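Local coordinates for diol-dehydratase (Roseburia inulinivorans, PDB 5I2A), which dehydrates 1,2-propanediol as a B12-independent glycyl radical enzyme, a lyase of the pyruvate formate-lyase-like family, at residues R14-R17 with L18-L22; A398-T401 with R402-I405; I812-A816 with G817-L821; L825-S828 with L829-I833. All blocks are in the same frame, centred on the assembly; numbering follows the deposited sequence.

Interaction 1: residues R14-R17 with L18-L22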
ATOM      1  N   ARG A  14      -7.727  23.462 -45.261  1.00 20.75           N
ATOM      2  CA  ARG A  14      -8.023  22.247 -44.494  1.00 21.77           C
ATOM      3  C   ARG A  14      -8.583  22.565 -43.102  1.00 18.21           C
ATOM      4  O   ARG A  14      -9.481  21.889 -42.616  1.00 19.26           O
ATOM      5  CB  ARG A  14      -6.750  21.397 -44.349  1.00 21.45           C
ATOM      6  CG  ARG A  14      -6.932  20.052 -43.644  1.00 20.42           C
ATOM      7  CD  ARG A  14      -5.580  19.477 -43.227  1.00 16.41           C
ATOM      8  NE  ARG A  14      -4.580  19.596 -44.286  1.00 22.77           N
ATOM      9  CZ  ARG A  14      -4.298  18.641 -45.167  1.00 22.08           C
ATOM     10  NH1 ARG A  14      -4.932  17.477 -45.118  1.00 18.06           N
ATOM     11  NH2 ARG A  14      -3.381  18.848 -46.097  1.00 20.41           N
ATOM     12  N   ILE A  15      -8.045  23.607 -42.478  1.00 19.03           N
ATOM     13  CA  ILE A  15      -8.294  23.867 -41.061  1.00 20.73           C
ATOM     14  C   ILE A  15      -9.775  24.054 -40.728  1.00 20.23           C
ATOM     15  O   ILE A  15     -10.294  23.412 -39.829  1.00 21.64           O
ATOM     16  CB  ILE A  15      -7.497  25.104 -40.579  1.00 19.35           C
ATOM     17  CG1 ILE A  15      -6.007  24.900 -40.855  1.00 17.73           C
ATOM     18  CG2 ILE A  15      -7.758  25.383 -39.099  1.00 17.44           C
ATOM     19  CD1 ILE A  15      -5.462  23.522 -40.472  1.00 17.24           C
ATOM     20  N   LYS A  16     -10.465  24.911 -41.464  1.00 20.49           N
ATOM     21  CA  LYS A  16     -11.880  25.136 -41.194  1.00 17.45           C
ATOM     22  C   LYS A  16     -12.703  23.860 -41.353  1.00 18.86           C
ATOM     23  O   LYS A  16     -13.672  23.639 -40.620  1.00 19.30           O
ATOM     24  CB  LYS A  16     -12.442  26.230 -42.109  1.00 23.67           C
ATOM     25  CG  LYS A  16     -13.929  26.479 -41.895  1.00 25.58           C
ATOM     26  CD  LYS A  16     -14.405  27.710 -42.654  1.00 35.91           C
ATOM     27  CE  LYS A  16     -15.750  28.183 -42.128  1.00 37.71           C
ATOM     28  NZ  LYS A  16     -16.816  27.181 -42.368  1.00 37.36           N
ATOM     29  N   ARG A  17     -12.320  23.008 -42.296  1.00 17.35           N
ATOM     30  CA  ARG A  17     -13.052  21.759 -42.471  1.00 17.65           C
ATOM     31  C   ARG A  17     -12.782  20.805 -41.299  1.00 17.64           C
ATOM     32  O   ARG A  17     -13.686  20.109 -40.842  1.00 18.07           O
ATOM     33  CB  ARG A  17     -12.700  21.101 -43.813  1.00 19.75           C
ATOM     34  CG  ARG A  17     -13.066  21.992 -45.041  1.00 23.60           C
ATOM     35  CD  ARG A  17     -13.053  21.195 -46.347  1.00 23.28           C
ATOM     36  NE  ARG A  17     -11.705  20.802 -46.729  1.00 20.33           N
ATOM     37  CZ  ARG A  17     -10.891  21.546 -47.470  1.00 24.51           C
ATOM     38  NH1 ARG A  17     -11.297  22.724 -47.921  1.00 25.90           N
ATOM     39  NH2 ARG A  17      -9.674  21.112 -47.770  1.00 19.65           N
ATOM     40  N   LEU A  18     -11.542  20.776 -40.821  1.00 16.77           N
ATOM     41  CA  LEU A  18     -11.221  19.997 -39.622  1.00 20.93           C
ATOM     42  C   LEU A  18     -12.064  20.469 -38.454  1.00 16.86           C
ATOM     43  O   LEU A  18     -12.626  19.659 -37.719  1.00 19.56           O
ATOM     44  CB  LEU A  18      -9.737  20.107 -39.264  1.00 12.89           C
ATOM     45  CG  LEU A  18      -8.809  19.478 -40.291  1.00 15.33           C
ATOM     46  CD1 LEU A  18      -7.357  19.830 -39.994  1.00 17.59           C
ATOM     47  CD2 LEU A  18      -9.016  17.968 -40.332  1.00 15.06           C
ATOM     48  N   VAL A  19     -12.155  21.784 -38.294  1.00 19.49           N
ATOM     49  CA  VAL A  19     -12.893  22.362 -37.180  1.00 18.58           C
ATOM     50  C   VAL A  19     -14.394  22.039 -37.234  1.00 20.95           C
ATOM     51  O   VAL A  19     -14.969  21.561 -36.249  1.00 18.34           O
ATOM     52  CB  VAL A  19     -12.690  23.883 -37.119  1.00 19.63           C
ATOM     53  CG1 VAL A  19     -13.710  24.516 -36.205  1.00 17.53           C
ATOM     54  CG2 VAL A  19     -11.274  24.198 -36.640  1.00 15.02           C
ATOM     55  N   ASP A  20     -15.017  22.276 -38.385  1.00 17.41           N
ATOM     56  CA  ASP A  20     -16.449  22.019 -38.538  1.00 18.97           C
ATOM     57  C   ASP A  20     -16.784  20.555 -38.270  1.00 18.00           C
ATOM     58  O   ASP A  20     -17.831  20.243 -37.720  1.00 21.18           O
ATOM     59  CB  ASP A  20     -16.925  22.409 -39.943  1.00 18.54           C
ATOM     60  CG  ASP A  20     -16.893  23.910 -40.178  1.00 24.71           C
ATOM     61  OD1 ASP A  20     -16.922  24.683 -39.198  1.00 27.23           O
ATOM     62  OD2 ASP A  20     -16.839  24.313 -41.347  1.00 26.02           O
ATOM     63  N   HIS A  21     -15.895  19.660 -38.671  1.00 17.23           N
ATOM     64  CA  HIS A  21     -16.111  18.245 -38.408  1.00 18.77           C
ATOM     65  C   HIS A  21     -16.165  17.953 -36.895  1.00 19.81           C
ATOM     66  O   HIS A  21     -17.012  17.186 -36.452  1.00 19.16           O
ATOM     67  CB  HIS A  21     -15.030  17.400 -39.072  1.00 17.97           C
ATOM     68  CG  HIS A  21     -15.213  15.928 -38.869  1.00 19.79           C
ATOM     69  ND1 HIS A  21     -16.273  15.229 -39.404  1.00 19.31           N
ATOM     70  CD2 HIS A  21     -14.482  15.027 -38.167  1.00 15.85           C
ATOM     71  CE1 HIS A  21     -16.178  13.956 -39.058  1.00 17.60           C
ATOM     72  NE2 HIS A  21     -15.102  13.807 -38.304  1.00 18.88           N
ATOM     73  N   LEU A  22     -15.286  18.571 -36.107  1.00 16.08           N
ATOM     74  CA  LEU A  22     -15.320  18.359 -34.648  1.00 18.24           C
ATOM     75  C   LEU A  22     -16.693  18.661 -34.091  1.00 16.26           C
ATOM     76  O   LEU A  22     -17.168  17.977 -33.202  1.00 17.02           O
ATOM     77  CB  LEU A  22     -14.297  19.240 -33.905  1.00 13.50           C
ATOM     78  CG  LEU A  22     -12.811  18.946 -34.099  1.00 18.51           C
ATOM     79  CD1 LEU A  22     -11.987  19.659 -33.012  1.00 18.40           C
ATOM     80  CD2 LEU A  22     -12.529  17.445 -34.101  1.00 15.03           C
TER

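Interaction 2: residues A398-T401 with R402-I405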
ATOM      1  N   ALA A 398      -0.876  40.862 -27.992  1.00 15.83           N
ATOM      2  CA  ALA A 398      -1.910  41.870 -27.792  1.00 18.26           C
ATOM      3  C   ALA A 398      -2.896  41.863 -28.964  1.00 18.20           C
ATOM      4  O   ALA A 398      -4.096  42.002 -28.769  1.00 15.89           O
ATOM      5  CB  ALA A 398      -1.281  43.255 -27.612  1.00 14.40           C
ATOM      6  N   GLU A 399      -2.378  41.658 -30.168  1.00 17.33           N
ATOM      7  CA  GLU A 399      -3.218  41.518 -31.352  1.00 18.00           C
ATOM      8  C   GLU A 399      -4.188  40.352 -31.220  1.00 16.03           C
ATOM      9  O   GLU A 399      -5.347  40.455 -31.613  1.00 16.08           O
ATOM     10  CB  GLU A 399      -2.362  41.325 -32.609  1.00 17.96           C
ATOM     11  CG  GLU A 399      -1.631  42.582 -33.063  1.00 24.65           C
ATOM     12  CD  GLU A 399      -0.505  42.297 -34.059  1.00 27.19           C
ATOM     13  OE1 GLU A 399       0.263  43.233 -34.372  1.00 33.70           O
ATOM     14  OE2 GLU A 399      -0.378  41.141 -34.517  1.00 23.92           O
ATOM     15  N   LEU A 400      -3.704  39.239 -30.681  1.00 14.61           N
ATOM     16  CA  LEU A 400      -4.571  38.096 -30.457  1.00 14.60           C
ATOM     17  C   LEU A 400      -5.627  38.425 -29.409  1.00 13.16           C
ATOM     18  O   LEU A 400      -6.792  38.112 -29.588  1.00 14.93           O
ATOM     19  CB  LEU A 400      -3.771  36.864 -30.026  1.00 15.49           C
ATOM     20  CG  LEU A 400      -4.578  35.572 -29.904  1.00 14.32           C
ATOM     21  CD1 LEU A 400      -5.154  35.161 -31.250  1.00 17.74           C
ATOM     22  CD2 LEU A 400      -3.704  34.456 -29.334  1.00 13.48           C
ATOM     23  N   THR A 401      -5.216  39.065 -28.318  1.00 14.39           N
ATOM     24  CA  THR A 401      -6.158  39.407 -27.263  1.00 14.96           C
ATOM     25  C   THR A 401      -7.264  40.324 -27.799  1.00 19.04           C
ATOM     26  O   THR A 401      -8.426  40.182 -27.443  1.00 17.74           O
ATOM     27  CB  THR A 401      -5.450  40.073 -26.075  1.00 13.45           C
ATOM     28  OG1 THR A 401      -4.429  39.197 -25.590  1.00 16.77           O
ATOM     29  CG2 THR A 401      -6.433  40.366 -24.951  1.00 13.91           C
ATOM     30  N   ARG A 402      -6.885  41.244 -28.678  1.00 17.09           N
ATOM     31  CA  ARG A 402      -7.826  42.178 -29.278  1.00 16.90           C
ATOM     32  C   ARG A 402      -8.949  41.461 -30.040  1.00 17.39           C
ATOM     33  O   ARG A 402     -10.054  41.972 -30.112  1.00 17.18           O
ATOM     34  CB  ARG A 402      -7.076  43.139 -30.210  1.00 16.74           C
ATOM     35  CG  ARG A 402      -7.936  44.196 -30.890  1.00 17.17           C
ATOM     36  CD  ARG A 402      -7.267  44.562 -32.203  1.00 25.59           C
ATOM     37  NE  ARG A 402      -6.477  45.750 -32.081  1.00 27.17           N
ATOM     38  CZ  ARG A 402      -5.465  46.095 -32.868  1.00 22.64           C
ATOM     39  NH1 ARG A 402      -5.039  45.319 -33.861  1.00 21.51           N
ATOM     40  NH2 ARG A 402      -4.863  47.235 -32.625  1.00 17.77           N
ATOM     41  N   THR A 403      -8.680  40.274 -30.585  1.00 16.82           N
ATOM     42  CA  THR A 403      -9.738  39.544 -31.289  1.00 19.20           C
ATOM     43  C   THR A 403     -10.875  39.139 -30.365  1.00 18.06           C
ATOM     44  O   THR A 403     -11.931  38.743 -30.843  1.00 17.33           O
ATOM     45  CB  THR A 403      -9.234  38.257 -31.977  1.00 16.61           C
ATOM     46  OG1 THR A 403      -8.938  37.277 -30.981  1.00 18.35           O
ATOM     47  CG2 THR A 403      -8.011  38.522 -32.878  1.00 14.50           C
ATOM     48  N   GLY A 404     -10.659  39.205 -29.049  1.00 14.59           N
ATOM     49  CA  GLY A 404     -11.700  38.814 -28.109  1.00 14.88           C
ATOM     50  C   GLY A 404     -11.669  37.351 -27.682  1.00 17.74           C
ATOM     51  O   GLY A 404     -12.462  36.915 -26.845  1.00 15.79           O
ATOM     52  N   ILE A 405     -10.733  36.594 -28.241  1.00 13.08           N
ATOM     53  CA  ILE A 405     -10.625  35.175 -27.951  1.00 11.57           C
ATOM     54  C   ILE A 405     -10.115  34.885 -26.521  1.00 17.82           C
ATOM     55  O   ILE A 405     -10.189  33.748 -26.057  1.00 14.59           O
ATOM     56  CB  ILE A 405      -9.713  34.483 -28.984  1.00 15.34           C
ATOM     57  CG1 ILE A 405      -9.974  32.980 -29.023  1.00 13.80           C
ATOM     58  CG2 ILE A 405      -8.240  34.811 -28.731  1.00 13.95           C
ATOM     59  CD1 ILE A 405      -9.196  32.272 -30.088  1.00 20.24           C
TER

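Interaction 3: residues I812-A816 with G817-L821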
ATOM      1  N   ILE A 812     -16.104  33.197 -28.861  1.00 16.80           N
ATOM      2  CA  ILE A 812     -15.318  32.754 -27.709  1.00 17.85           C
ATOM      3  C   ILE A 812     -15.310  33.843 -26.642  1.00 18.45           C
ATOM      4  O   ILE A 812     -15.201  35.017 -26.974  1.00 15.84           O
ATOM      5  CB  ILE A 812     -13.842  32.443 -28.094  1.00 16.82           C
ATOM      6  CG1 ILE A 812     -13.758  31.442 -29.248  1.00 18.38           C
ATOM      7  CG2 ILE A 812     -13.022  32.010 -26.869  1.00 15.60           C
ATOM      8  CD1 ILE A 812     -13.740  30.019 -28.846  1.00 17.23           C
ATOM      9  N   VAL A 813     -15.436  33.471 -25.369  1.00 14.23           N
ATOM     10  CA  VAL A 813     -15.149  34.422 -24.298  1.00 11.94           C
ATOM     11  C   VAL A 813     -14.123  33.836 -23.348  1.00 17.18           C
ATOM     12  O   VAL A 813     -13.964  32.620 -23.274  1.00 14.10           O
ATOM     13  CB  VAL A 813     -16.388  34.806 -23.483  1.00 14.94           C
ATOM     14  CG1 VAL A 813     -17.384  35.572 -24.346  1.00 14.42           C
ATOM     15  CG2 VAL A 813     -17.026  33.553 -22.840  1.00 11.78           C
ATOM     16  N   ARG A 814     -13.439  34.715 -22.624  1.00 15.52           N
ATOM     17  CA  ARG A 814     -12.578  34.305 -21.535  1.00 14.17           C
ATOM     18  C   ARG A 814     -13.426  34.011 -20.315  1.00 17.35           C
ATOM     19  O   ARG A 814     -14.213  34.863 -19.905  1.00 17.72           O
ATOM     20  CB  ARG A 814     -11.551  35.390 -21.201  1.00 14.75           C
ATOM     21  CG  ARG A 814     -10.442  34.901 -20.277  1.00 14.62           C
ATOM     22  CD  ARG A 814      -9.647  33.762 -20.936  1.00 14.49           C
ATOM     23  NE  ARG A 814      -8.496  33.325 -20.132  1.00 17.84           N
ATOM     24  CZ  ARG A 814      -7.629  32.392 -20.512  1.00 16.57           C
ATOM     25  NH1 ARG A 814      -7.778  31.773 -21.679  1.00 15.01           N
ATOM     26  NH2 ARG A 814      -6.610  32.071 -19.723  1.00 18.00           N
ATOM     27  N   VAL A 815     -13.277  32.822 -19.732  1.00 14.04           N
ATOM     28  CA  VAL A 815     -13.966  32.515 -18.482  1.00 12.69           C
ATOM     29  C   VAL A 815     -13.051  32.876 -17.302  1.00 15.16           C
ATOM     30  O   VAL A 815     -13.094  33.993 -16.816  1.00 17.87           O
ATOM     31  CB  VAL A 815     -14.405  31.023 -18.408  1.00 15.43           C
ATOM     32  CG1 VAL A 815     -15.184  30.758 -17.139  1.00 12.62           C
ATOM     33  CG2 VAL A 815     -15.248  30.664 -19.617  1.00 14.55           C
ATOM     34  N   ALA A 816     -12.220  31.939 -16.848  1.00 13.43           N
ATOM     35  CA  ALA A 816     -11.153  32.290 -15.903  1.00 13.45           C
ATOM     36  C   ALA A 816     -10.021  31.281 -15.995  1.00 12.61           C
ATOM     37  O   ALA A 816     -10.134  30.169 -15.497  1.00 14.91           O
ATOM     38  CB  ALA A 816     -11.689  32.369 -14.480  1.00 12.57           C
ATOM     39  N   GLY A 817      -8.941  31.667 -16.658  1.00 13.42           N
ATOM     40  CA  GLY A 817      -7.803  30.788 -16.827  1.00 11.29           C
ATOM     41  C   GLY A 817      -7.945  29.898 -18.042  1.00 14.36           C
ATOM     42  O   GLY A 817      -7.080  29.067 -18.302  1.00 13.77           O
ATOM     43  N   TYR A 818      -9.045  30.091 -18.777  1.00 11.79           N
ATOM     44  CA  TYR A 818      -9.344  29.352 -19.998  1.00 10.84           C
ATOM     45  C   TYR A 818     -10.415  30.074 -20.780  1.00 11.74           C
ATOM     46  O   TYR A 818     -11.142  30.889 -20.226  1.00 13.20           O
ATOM     47  CB  TYR A 818      -9.816  27.918 -19.708  1.00 11.18           C
ATOM     48  CG  TYR A 818     -11.201  27.803 -19.091  1.00 13.70           C
ATOM     49  CD1 TYR A 818     -11.436  28.201 -17.776  1.00 12.79           C
ATOM     50  CD2 TYR A 818     -12.270  27.274 -19.815  1.00 10.81           C
ATOM     51  CE1 TYR A 818     -12.699  28.070 -17.188  1.00 10.45           C
ATOM     52  CE2 TYR A 818     -13.545  27.146 -19.242  1.00 12.56           C
ATOM     53  CZ  TYR A 818     -13.751  27.534 -17.929  1.00 15.85           C
ATOM     54  OH  TYR A 818     -14.998  27.410 -17.352  1.00 15.57           O
ATOM     55  N   SER A 819     -10.512  29.743 -22.059  1.00 12.81           N
ATOM     56  CA  SER A 819     -11.522  30.314 -22.933  1.00 12.66           C
ATOM     57  C   SER A 819     -12.531  29.248 -23.300  1.00 15.20           C
ATOM     58  O   SER A 819     -12.251  28.057 -23.197  1.00 12.79           O
ATOM     59  CB  SER A 819     -10.875  30.902 -24.185  1.00 11.77           C
ATOM     60  OG  SER A 819      -9.994  31.961 -23.829  1.00 12.91           O
ATOM     61  N   ALA A 820     -13.712  29.678 -23.726  1.00 13.63           N
ATOM     62  CA  ALA A 820     -14.759  28.745 -24.075  1.00 13.11           C
ATOM     63  C   ALA A 820     -15.720  29.356 -25.092  1.00 14.98           C
ATOM     64  O   ALA A 820     -15.779  30.580 -25.257  1.00 13.90           O
ATOM     65  CB  ALA A 820     -15.507  28.307 -22.823  1.00 13.52           C
ATOM     66  N   LEU A 821     -16.449  28.495 -25.789  1.00 12.94           N
ATOM     67  CA  LEU A 821     -17.500  28.954 -26.684  1.00 13.87           C
ATOM     68  C   LEU A 821     -18.663  29.471 -25.832  1.00 14.55           C
ATOM     69  O   LEU A 821     -19.216  28.738 -25.009  1.00 12.94           O
ATOM     70  CB  LEU A 821     -17.937  27.822 -27.623  1.00 13.86           C
ATOM     71  CG  LEU A 821     -16.900  27.489 -28.705  1.00 15.31           C
ATOM     72  CD1 LEU A 821     -17.149  26.122 -29.291  1.00 15.71           C
ATOM     73  CD2 LEU A 821     -16.944  28.564 -29.806  1.00 15.81           C
TER
HETATM   74  O   HOH W   1      -4.401  30.262 -19.091  1.00 15.15           O

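Interaction 4: residues L825-S828 with L829-I833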
ATOM      1  N   LEU A 825     -22.012  27.770 -22.837  1.00 14.86           N
ATOM      2  CA  LEU A 825     -22.095  28.051 -21.413  1.00 15.68           C
ATOM      3  C   LEU A 825     -23.546  28.258 -20.983  1.00 21.24           C
ATOM      4  O   LEU A 825     -24.363  28.756 -21.765  1.00 16.74           O
ATOM      5  CB  LEU A 825     -21.266  29.288 -21.068  1.00 13.17           C
ATOM      6  CG  LEU A 825     -19.801  29.243 -21.505  1.00 16.01           C
ATOM      7  CD1 LEU A 825     -19.063  30.481 -21.029  1.00 12.71           C
ATOM      8  CD2 LEU A 825     -19.101  27.969 -20.990  1.00 15.01           C
ATOM      9  N   SER A 826     -23.855  27.896 -19.739  1.00 17.58           N
ATOM     10  CA  SER A 826     -25.202  28.047 -19.199  1.00 16.55           C
ATOM     11  C   SER A 826     -25.524  29.513 -18.975  1.00 18.48           C
ATOM     12  O   SER A 826     -24.624  30.348 -18.881  1.00 17.89           O
ATOM     13  CB  SER A 826     -25.351  27.293 -17.875  1.00 16.32           C
ATOM     14  OG  SER A 826     -24.689  27.994 -16.836  1.00 18.14           O
ATOM     15  N   LYS A 827     -26.813  29.819 -18.856  1.00 17.53           N
ATOM     16  CA  LYS A 827     -27.242  31.195 -18.637  1.00 15.76           C
ATOM     17  C   LYS A 827     -26.602  31.827 -17.397  1.00 16.48           C
ATOM     18  O   LYS A 827     -26.194  32.990 -17.425  1.00 16.99           O
ATOM     19  CB  LYS A 827     -28.765  31.273 -18.510  1.00 17.66           C
ATOM     20  CG  LYS A 827     -29.234  32.687 -18.248  1.00 23.16           C
ATOM     21  CD  LYS A 827     -30.742  32.792 -18.088  1.00 30.00           C
ATOM     22  CE  LYS A 827     -31.111  34.151 -17.489  1.00 36.67           C
ATOM     23  NZ  LYS A 827     -30.433  35.271 -18.223  1.00 29.61           N
ATOM     24  N   SER A 828     -26.526  31.077 -16.303  1.00 16.02           N
ATOM     25  CA  SER A 828     -25.976  31.653 -15.079  1.00 16.75           C
ATOM     26  C   SER A 828     -24.487  32.017 -15.247  1.00 15.00           C
ATOM     27  O   SER A 828     -24.026  33.036 -14.738  1.00 15.64           O
ATOM     28  CB  SER A 828     -26.185  30.703 -13.890  1.00 21.87           C
ATOM     29  OG  SER A 828     -25.508  29.476 -14.081  1.00 30.01           O
ATOM     30  N   LEU A 829     -23.734  31.200 -15.969  1.00 13.64           N
ATOM     31  CA  LEU A 829     -22.320  31.515 -16.188  1.00 15.85           C
ATOM     32  C   LEU A 829     -22.178  32.663 -17.193  1.00 13.99           C
ATOM     33  O   LEU A 829     -21.386  33.573 -16.994  1.00 12.87           O
ATOM     34  CB  LEU A 829     -21.555  30.276 -16.659  1.00 13.17           C
ATOM     35  CG  LEU A 829     -20.069  30.476 -16.973  1.00 15.49           C
ATOM     36  CD1 LEU A 829     -19.325  31.103 -15.803  1.00 12.85           C
ATOM     37  CD2 LEU A 829     -19.456  29.144 -17.335  1.00 13.45           C
ATOM     38  N   GLN A 830     -22.961  32.615 -18.268  1.00 14.34           N
ATOM     39  CA  GLN A 830     -23.011  33.731 -19.214  1.00 17.08           C
ATOM     40  C   GLN A 830     -23.323  35.043 -18.508  1.00 15.91           C
ATOM     41  O   GLN A 830     -22.674  36.049 -18.756  1.00 15.48           O
ATOM     42  CB  GLN A 830     -24.064  33.491 -20.294  1.00 12.68           C
ATOM     43  CG  GLN A 830     -23.764  32.370 -21.280  1.00 12.94           C
ATOM     44  CD  GLN A 830     -24.890  32.227 -22.296  1.00 14.01           C
ATOM     45  OE1 GLN A 830     -25.990  32.714 -22.064  1.00 16.67           O
ATOM     46  NE2 GLN A 830     -24.622  31.558 -23.412  1.00 13.96           N
ATOM     47  N   ASP A 831     -24.322  35.028 -17.628  1.00 16.55           N
ATOM     48  CA  ASP A 831     -24.683  36.240 -16.895  1.00 16.61           C
ATOM     49  C   ASP A 831     -23.535  36.748 -16.025  1.00 16.52           C
ATOM     50  O   ASP A 831     -23.350  37.949 -15.893  1.00 15.27           O
ATOM     51  CB  ASP A 831     -25.911  36.014 -16.009  1.00 13.21           C
ATOM     52  CG  ASP A 831     -27.202  35.843 -16.811  1.00 19.26           C
ATOM     53  OD1 ASP A 831     -27.210  36.116 -18.032  1.00 18.25           O
ATOM     54  OD2 ASP A 831     -28.214  35.457 -16.194  1.00 20.22           O
ATOM     55  N   ASP A 832     -22.788  35.831 -15.409  1.00 16.64           N
ATOM     56  CA  ASP A 832     -21.663  36.235 -14.579  1.00 13.85           C
ATOM     57  C   ASP A 832     -20.631  36.973 -15.430  1.00 14.64           C
ATOM     58  O   ASP A 832     -20.107  38.004 -15.038  1.00 15.03           O
ATOM     59  CB  ASP A 832     -21.016  35.031 -13.882  1.00 14.50           C
ATOM     60  CG  ASP A 832     -20.038  35.453 -12.786  1.00 18.04           C
ATOM     61  OD1 ASP A 832     -20.436  36.244 -11.915  1.00 17.57           O
ATOM     62  OD2 ASP A 832     -18.876  35.006 -12.799  1.00 21.93           O
ATOM     63  N   ILE A 833     -20.357  36.429 -16.608  1.00 16.71           N
ATOM     64  CA  ILE A 833     -19.370  36.999 -17.511  1.00 15.40           C
ATOM     65  C   ILE A 833     -19.838  38.367 -18.015  1.00 17.01           C
ATOM     66  O   ILE A 833     -19.060  39.320 -18.068  1.00 15.43           O
ATOM     67  CB  ILE A 833     -19.093  36.030 -18.679  1.00 15.97           C
ATOM     68  CG1 ILE A 833     -18.423  34.759 -18.128  1.00 17.41           C
ATOM     69  CG2 ILE A 833     -18.230  36.694 -19.759  1.00 16.90           C
ATOM     70  CD1 ILE A 833     -18.138  33.683 -19.149  1.00 13.56           C
TER

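Interaction 1: residues R14-R17 with L18-L22
L18 sets its isobutyl group against R14, one helical turn earlier, and the two side chains cross at a slant. The leucine's CD1 lies 3.7 Å from CG of R14, so the arginine offers its aliphatic stem here, while its guanidinium group forms salt bridges with E243 and E314. I15 approaches the same leucine methyl from another direction, its CD1 4.2 Å from L18 CD1. Backbone bonding in the i to i+4 pattern of an alpha-helix underlies this packing: L18 N donates to R14 O at 3.0 Å, and H21 N to R17 O at 3.1 Å.

On the exposed side, K16 and D20 form an i to i+4 salt bridge. The lysine runs extended as far as CE and then turns (chi4 -65°), which brings NZ to 3.0 Å from OD2 of D20, on the syn lone pair of that oxygen. One guanidinium face of R17, near its rim, passes CA of R14, and the group is salt-bridged to E71 and D13.

The apolar side of helix 14-22 rests on helix 309-323, where L18 meets C318 and V19 meets V321, and on helix 362-374, where I15 and V19 both touch V374.

Interaction 2: residues A398-T401 with R402-I405
The carbonyl oxygen of L400 is gripped twice by T403. The hydroxyl OG1 of T403 reaches L400 O at 2.7 Å, arriving in the carbonyl plane with a C=O...O angle of 157°, whereas the amide N of T403 comes in at 3.0 Å from well above that plane. The hydroxyl is brought there by a chi1 of 72°, which places OG1 between the residue's own N and carbonyl carbon and folds it back over the last turn. From that position OG1 also receives a weak bond from the amide of I405.

This is the C-terminal end of helix 391-402. The regular i to i+4 bond from R402 N to A398 O gives way to tighter i to i+3 closure, with G404 N donating to T401 O at 2.9 Å. G404 takes a positive phi of 91°, a backbone shape in which a beta carbon would press on the preceding carbonyl oxygen, and there the chain leaves the helix. Beyond it, I405 turns back with CG2 packed 3.9 Å from CG of L400. R402 bends at chi3 past CG of E399, and its NH2 bonds M764 O.

L400 is covered by helix 362-374 through I368 and S371; A398 and T401 pack on F773 of helix 766-781, and T401 also meets F790 of strand 787-792.

Interaction 3: residues I812-A816 with G817-L821
G817 O is joined to NH2 of R814 through one water, across the loop of a beta hairpin formed by strands 812-814 and 819-821 and corresponding to the glycine loop of glycyl radical enzymes. G817 is the predicted site of the radical, which is absent from this structure. Its phi of 87° would force a beta carbon into A816 O. Q789 accepts from the glycine N.

Y818 follows. Its backbone N sits 3.2 Å above the centre of the R814 guanidinium plane, and its O accepts from V815 N at 2.9 Å. With chi1 at 71°, the ring swings back across the loop so that V815 CB lies over its face, 3.9 Å from the centroid in a CH-pi contact; A339 O binds the phenol OH.

S819 pairs with R814 in a non-hydrogen-bonded position. OG of S819 takes a bond from R814 NH1 at 3.1 Å and probably bonds I405 O. The G817-Y818 peptide thus covers one face of the arginine, while S819 OG and the water bond at its edge, in plane, and Q789 takes NE.

A820 exchanges two backbone bonds with V813, the hydrogen-bonded pair, and its CB meets V815 CG2. At L821 the hairpin ends in apolar packing, with CD2 of L821 3.6 Å from CD1 of I812.

Interaction 4: residues L825-S828 with L829-I833
L825 and L829 meet through their methyl branches, CD2 of L829 sitting 3.9 Å from CD2 of L825 and equally close to its CD1. I833, one turn further on, crosses L825 at about a right angle and touches it end to end, CD1 to CD1 at 3.8 Å. L829 has its CG anti to the backbone N (chi1 178°), which turns its CD2 branch to L825.

These residues form the N-terminal start of helix 827-835. S826 occupies the N-cap position, and its carbonyl O accepts the first i to i+4 bond, from Q830 N at 2.9 Å and nearly straight at 175°. CG of Q830 lies 4.0 Å from L825 CB; beyond this the glutamine's amide is tied to F822 O and to Q802.

On the outer side K827 stretches along the helix and bends at its last torsion (chi4 49°), bringing NZ 3.0 Å from OD2 of D831 on the syn lone pair. A weak bond from NZ to OD1 adds a second prong to the salt bridge, and OD1 also accepts from Q802. L829 and S828 abut V700 of helix 699-703, while L825 and I833 both reach V813 of strand 812-814.

In the fold
The four contacts follow one another along the chain, from the N-terminal helix 14-22 to the C-terminal helix 827-835. Interaction 3, the hairpin carrying the glycine loop, lies closest to the chain centre and touches two of the others. The centres of interactions 2 and 3 are about 12 Å apart, and the two meet where I405 O reaches S819 and I812. The centres of interactions 3 and 4 are about 11 Å apart, and the helix start packs on the hairpin. Interaction 1 touches none of the three, but shares helix 362-374 with interaction 2 as a neighbour. The predicted radical loop's hairpin is thus contacted by a helix end distant in sequence and by the start of the helix that follows it in the chain.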